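Local coordinates for protein NAD nucleotidase (Haemophilus influenzae, PDB 3ZTV) that hydrolyses NAD to adenosine and nicotinamide riboside, acting in the periplasm as both a pyrophosphatase and a 5'-nucleotidase that probably depends on zinc, at residues A[40-45]-A[297-302]; A[234-239]-A[328-333]. One frame throughout, in Å; residues are numbered along the deposited sequence.

From the N terminus the chain first lays down residues 40-45 at the end of the hairpin 28-34/37-43, then the short helix 234-238. Residues 297-302 return to the hairpin and close contact 1, a loop of some 250 residues; residues 328-333, beyond helix 314-325, close contact 2 on the short helix. Because the segments alternate, the two loops cross, with contact centres 13 Å apart. Where they meet, Ser297 OG lies 2.6 Å from Asp333 OD2, a probable hydrogen bond. Together they fasten the hairpin and the short helix to the chain that follows strand 284-295 of the large mixed sheet.

Contact 1: residues A[40-45]-A[297-302]; sequences KVDIGG and SHKLQV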
loop_
_atom_site.group_PDB
_atom_site.type_symbol
_atom_site.label_atom_id
_atom_site.label_comp_id
_atom_site.label_asym_id
_atom_site.label_seq_id
_atom_site.Cartn_x
_atom_site.Cartn_y
_atom_site.Cartn_z
ATOM N N LYS A 40 -37.394 -23.580 16.519
ATOM C CA LYS A 40 -36.627 -23.969 15.344
ATOM C C LYS A 40 -37.455 -23.673 14.111
ATOM O O LYS A 40 -38.632 -24.039 14.041
ATOM C CB LYS A 40 -36.293 -25.463 15.373
ATOM C CG LYS A 40 -35.204 -25.878 16.353
ATOM C CD LYS A 40 -34.953 -27.384 16.276
ATOM C CE LYS A 40 -33.786 -27.805 17.157
ATOM N NZ LYS A 40 -33.550 -29.275 17.073
ATOM N N VAL A 41 -36.831 -23.002 13.144
ATOM C CA VAL A 41 -37.470 -22.640 11.883
ATOM C C VAL A 41 -36.478 -22.860 10.745
ATOM O O VAL A 41 -35.277 -23.003 10.988
ATOM C CB VAL A 41 -37.923 -21.159 11.881
ATOM C CG1 VAL A 41 -38.881 -20.898 13.034
ATOM C CG2 VAL A 41 -36.718 -20.211 11.942
ATOM N N ASP A 42 -36.984 -22.913 9.515
ATOM C CA ASP A 42 -36.130 -22.954 8.334
ATOM C C ASP A 42 -36.054 -21.574 7.695
ATOM O O ASP A 42 -37.074 -20.878 7.589
ATOM C CB ASP A 42 -36.659 -23.963 7.316
ATOM C CG ASP A 42 -36.538 -25.394 7.803
ATOM O OD1 ASP A 42 -35.523 -25.710 8.458
ATOM O OD2 ASP A 42 -37.467 -26.188 7.555
ATOM N N ILE A 43 -34.847 -21.186 7.280
ATOM C CA ILE A 43 -34.623 -19.916 6.588
ATOM C C ILE A 43 -33.816 -20.114 5.317
ATOM O O ILE A 43 -33.094 -21.099 5.158
ATOM C CB ILE A 43 -33.875 -18.887 7.469
ATOM C CG1 ILE A 43 -32.602 -19.488 8.078
ATOM C CG2 ILE A 43 -34.785 -18.347 8.562
ATOM C CD1 ILE A 43 -31.656 -18.452 8.685
ATOM N N GLY A 44 -33.971 -19.178 4.392
ATOM C CA GLY A 44 -33.082 -19.099 3.255
ATOM C C GLY A 44 -33.376 -20.039 2.106
ATOM O O GLY A 44 -34.515 -20.467 1.895
ATOM N N GLY A 45 -32.324 -20.360 1.360
ATOM C CA GLY A 45 -32.444 -21.126 0.134
ATOM C C GLY A 45 -32.559 -20.205 -1.067
ATOM O O GLY A 45 -33.120 -19.107 -0.970
ATOM N N SER A 297 -42.812 -20.969 6.641
ATOM C CA SER A 297 -43.884 -21.045 7.628
ATOM C C SER A 297 -44.115 -22.475 8.105
ATOM O O SER A 297 -44.952 -22.705 8.977
ATOM C CB SER A 297 -45.190 -20.515 7.038
ATOM O OG SER A 297 -45.673 -21.394 6.041
ATOM N N HIS A 298 -43.383 -23.431 7.540
ATOM C CA HIS A 298 -43.742 -24.847 7.698
ATOM C C HIS A 298 -43.088 -25.563 8.877
ATOM O O HIS A 298 -43.616 -26.576 9.360
ATOM C CB HIS A 298 -43.510 -25.603 6.387
ATOM C CG HIS A 298 -44.294 -25.049 5.240
ATOM N ND1 HIS A 298 -45.673 -25.059 5.209
ATOM C CD2 HIS A 298 -43.899 -24.430 4.103
ATOM C CE1 HIS A 298 -46.090 -24.489 4.093
ATOM N NE2 HIS A 298 -45.034 -24.098 3.404
ATOM N N LYS A 299 -41.950 -25.058 9.338
ATOM C CA LYS A 299 -41.299 -25.603 10.524
ATOM C C LYS A 299 -41.397 -24.599 11.653
ATOM O O LYS A 299 -40.802 -23.521 11.599
ATOM C CB LYS A 299 -39.828 -25.962 10.263
ATOM C CG LYS A 299 -39.092 -26.494 11.504
ATOM C CD LYS A 299 -37.605 -26.717 11.247
ATOM C CE LYS A 299 -37.361 -27.948 10.393
ATOM N NZ LYS A 299 -35.925 -28.052 10.006
ATOM N N LEU A 300 -42.162 -24.953 12.675
ATOM C CA LEU A 300 -42.278 -24.122 13.860
ATOM C C LEU A 300 -42.225 -25.051 15.064
ATOM O O LEU A 300 -43.265 -25.454 15.602
ATOM C CB LEU A 300 -43.591 -23.335 13.844
ATOM C CG LEU A 300 -43.794 -22.341 12.690
ATOM C CD1 LEU A 300 -45.250 -21.909 12.610
ATOM C CD2 LEU A 300 -42.872 -21.125 12.800
ATOM N N GLN A 301 -41.015 -25.409 15.475
ATOM C CA GLN A 301 -40.831 -26.418 16.516
ATOM C C GLN A 301 -40.351 -25.820 17.831
ATOM O O GLN A 301 -39.462 -24.971 17.854
ATOM C CB GLN A 301 -39.857 -27.499 16.047
ATOM C CG GLN A 301 -40.347 -28.283 14.846
ATOM C CD GLN A 301 -39.318 -29.265 14.336
ATOM O OE1 GLN A 301 -38.261 -29.445 14.942
ATOM N NE2 GLN A 301 -39.619 -29.900 13.212
ATOM N N VAL A 302 -40.960 -26.260 18.929
ATOM C CA VAL A 302 -40.529 -25.867 20.262
ATOM C C VAL A 302 -40.237 -27.122 21.088
ATOM O O VAL A 302 -40.776 -28.196 20.809
ATOM C CB VAL A 302 -41.587 -24.993 20.967
ATOM C CG1 VAL A 302 -41.886 -23.744 20.133
ATOM C CG2 VAL A 302 -42.859 -25.791 21.217
HETATM O O HOH W 1 -39.858 -22.673 9.232
HETATM O O HOH W 2 -37.088 -28.820 6.886
#
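Lys40 pairs with Gln301 in a single antiparallel, hydrogen-bonded bridge: Lys40 N gives a 2.8 Å bond to Gln301 O, and Gln301 N returns one of 3.1 Å to Lys40 O, nearly straight at 175°. The Lys40 side chain runs on, extended, into a cation-pi contact with Trp309, while the side-chain NE2 of Gln301 bonds to Glu311 OE2. At Val41 the pairing gives way to a CA-H...O contact, CA to Lys299 O at 3.5 Å, and CG1 packs on Leu300 CD2 at 4.0 Å. Asp42 extends the join through water and charge. Its N donates to water 1, which donates in turn to Lys299 O. Its OD1 receives Lys299 NZ at 2.8 Å on the syn side, 17° out of the carboxylate plane. Lys299 reaches there because its CG stands anti to the backbone N and the chain bends at chi3 (-74°), so that the Lys299 and Asp42 side chains cross at about a right angle. Glu29, from strand 28-34, also pairs with Lys299 NZ, so two acids share one ammonium. The single antiparallel bridge, continued by a water and a salt bridge, joins two small antiparallel hairpins, 28-34/37-43 and 301-303/309-311.

Contact 2: residues A[234-239]-A[328-333]; sequences DELRSL and KSISLD
Glu235 turns its carboxylate onto the backbone of Lys328 and Ser329, accepting from two successive amides and so joining the short helix 234-238 to the loop residues just before strand 330-332, an outermost strand of the mixed sheet built on 11-18, 270-278 and 284-295. The extended glutamate presents one oxygen to each amide. OE1 takes Ser329 N at 2.8 Å and OE2 takes Lys328 N at 3.0 Å, each through its syn lone pair, in moderately bent bonds. Held at two points, the flat group has little freedom to rotate. Ser329 OG adds a second donor to OE1, coming at 2.9 Å from above the carboxylate plane, 38° out of it; its OG stands anti to its own carbonyl carbon (chi1 -51°), which brings it beside its backbone N and lets N and hydroxyl converge on one oxygen. The same hydroxyl also bonds Asn233 ND2, and Asn233 OD1 accepts from Leu236 N at the first turn of the helix.

Next to this polar grip lies an apolar patch. Leu236 brings CD2 against Ser329 CB at 3.8 Å, and the same methyl lies 4.0 Å from Ile330 CD1, the two side chains crossing at a slant. Pro291 and Val293 of strand 284-295 back the leucine. Just past the helix, Leu239 reaches toward Ile330, and the two meet tip to tip, Leu239 CD1 to Ile330 CD1, at 3.7 Å.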
loop_
_atom_site.group_PDB
_atom_site.type_symbol
_atom_site.label_atom_id
_atom_site.label_comp_id
_atom_site.label_asym_id
_atom_site.label_seq_id
_atom_site.Cartn_x
_atom_site.Cartn_y
_atom_site.Cartn_z
ATOM N N ASP A 234 -35.069 -3.295 14.994
ATOM C CA ASP A 234 -35.776 -3.698 16.208
ATOM C C ASP A 234 -36.628 -4.951 16.030
ATOM O O ASP A 234 -36.693 -5.777 16.934
ATOM C CB ASP A 234 -36.606 -2.540 16.770
ATOM C CG ASP A 234 -35.741 -1.442 17.358
ATOM O OD1 ASP A 234 -34.567 -1.720 17.697
ATOM O OD2 ASP A 234 -36.237 -0.304 17.477
ATOM N N GLU A 235 -37.285 -5.085 14.882
ATOM C CA GLU A 235 -38.049 -6.302 14.592
ATOM C C GLU A 235 -37.176 -7.554 14.703
ATOM O O GLU A 235 -37.539 -8.522 15.368
ATOM C CB GLU A 235 -38.679 -6.246 13.197
ATOM C CG GLU A 235 -40.017 -5.517 13.106
ATOM C CD GLU A 235 -40.722 -5.755 11.774
ATOM O OE1 GLU A 235 -40.093 -6.333 10.855
ATOM O OE2 GLU A 235 -41.908 -5.377 11.632
ATOM N N LEU A 236 -36.018 -7.541 14.057
ATOM C CA LEU A 236 -35.164 -8.723 14.077
ATOM C C LEU A 236 -34.532 -8.945 15.453
ATOM O O LEU A 236 -34.336 -10.090 15.880
ATOM C CB LEU A 236 -34.107 -8.633 12.975
ATOM C CG LEU A 236 -34.676 -8.508 11.556
ATOM C CD1 LEU A 236 -33.538 -8.589 10.536
ATOM C CD2 LEU A 236 -35.738 -9.573 11.253
ATOM N N ARG A 237 -34.248 -7.858 16.170
ATOM C CA ARG A 237 -33.772 -7.983 17.546
ATOM C C ARG A 237 -34.822 -8.657 18.433
ATOM O O ARG A 237 -34.472 -9.435 19.325
ATOM C CB ARG A 237 -33.402 -6.618 18.128
ATOM C CG ARG A 237 -32.197 -5.995 17.475
ATOM C CD ARG A 237 -31.869 -4.620 18.057
ATOM N NE ARG A 237 -30.794 -4.035 17.268
ATOM C CZ ARG A 237 -30.941 -3.042 16.401
ATOM N NH1 ARG A 237 -32.115 -2.434 16.240
ATOM N NH2 ARG A 237 -29.887 -2.626 15.716
ATOM N N SER A 238 -36.099 -8.387 18.174
ATOM C CA SER A 238 -37.174 -8.942 19.004
ATOM C C SER A 238 -37.269 -10.462 18.866
ATOM O O SER A 238 -37.790 -11.143 19.756
ATOM C CB SER A 238 -38.521 -8.292 18.668
ATOM O OG SER A 238 -39.089 -8.819 17.477
ATOM N N LEU A 239 -36.765 -10.988 17.755
ATOM C CA LEU A 239 -36.744 -12.426 17.509
ATOM C C LEU A 239 -35.444 -13.058 17.988
ATOM O O LEU A 239 -35.225 -14.264 17.820
ATOM C CB LEU A 239 -36.927 -12.705 16.019
ATOM C CG LEU A 239 -38.257 -12.328 15.378
ATOM C CD1 LEU A 239 -38.203 -12.560 13.876
ATOM C CD2 LEU A 239 -39.390 -13.128 16.016
ATOM N N LYS A 328 -42.650 -6.657 9.042
ATOM C CA LYS A 328 -42.181 -6.104 7.780
ATOM C C LYS A 328 -40.883 -6.757 7.294
ATOM O O LYS A 328 -40.649 -6.870 6.089
ATOM C CB LYS A 328 -41.987 -4.587 7.936
ATOM C CG LYS A 328 -41.554 -3.868 6.680
ATOM C CD LYS A 328 -41.798 -2.369 6.807
ATOM C CE LYS A 328 -41.665 -1.695 5.455
ATOM N NZ LYS A 328 -42.334 -2.503 4.393
ATOM N N SER A 329 -40.043 -7.185 8.230
ATOM C CA SER A 329 -38.699 -7.670 7.904
ATOM C C SER A 329 -38.615 -9.193 7.769
ATOM O O SER A 329 -37.526 -9.731 7.601
ATOM C CB SER A 329 -37.697 -7.198 8.958
ATOM O OG SER A 329 -37.794 -5.793 9.170
ATOM N N ILE A 330 -39.749 -9.878 7.901
ATOM C CA ILE A 330 -39.839 -11.320 7.675
ATOM C C ILE A 330 -40.623 -11.541 6.394
ATOM O O ILE A 330 -41.701 -10.967 6.210
ATOM C CB ILE A 330 -40.562 -12.048 8.843
ATOM C CG1 ILE A 330 -39.817 -11.831 10.161
ATOM C CG2 ILE A 330 -40.755 -13.540 8.522
ATOM C CD1 ILE A 330 -38.396 -12.384 10.184
ATOM N N SER A 331 -40.096 -12.372 5.502
ATOM C CA SER A 331 -40.804 -12.706 4.283
ATOM C C SER A 331 -41.026 -14.212 4.260
ATOM O O SER A 331 -40.072 -14.988 4.208
ATOM C CB SER A 331 -39.983 -12.274 3.073
ATOM O OG SER A 331 -40.727 -12.399 1.877
ATOM N N LEU A 332 -42.283 -14.637 4.302
ATOM C CA LEU A 332 -42.605 -16.068 4.394
ATOM C C LEU A 332 -42.856 -16.741 3.050
ATOM O O LEU A 332 -43.588 -16.221 2.203
ATOM C CB LEU A 332 -43.831 -16.300 5.288
ATOM C CG LEU A 332 -43.711 -15.868 6.745
ATOM C CD1 LEU A 332 -45.085 -15.835 7.409
ATOM C CD2 LEU A 332 -42.764 -16.766 7.519
ATOM N N ASP A 333 -42.241 -17.912 2.874
ATOM C CA ASP A 333 -42.579 -18.850 1.801
ATOM C C ASP A 333 -42.432 -18.294 0.390
ATOM O O ASP A 333 -43.218 -18.627 -0.495
ATOM C CB ASP A 333 -43.999 -19.405 2.003
ATOM C CG ASP A 333 -44.156 -20.151 3.316
ATOM O OD1 ASP A 333 -43.199 -20.820 3.766
ATOM O OD2 ASP A 333 -45.255 -20.067 3.901
#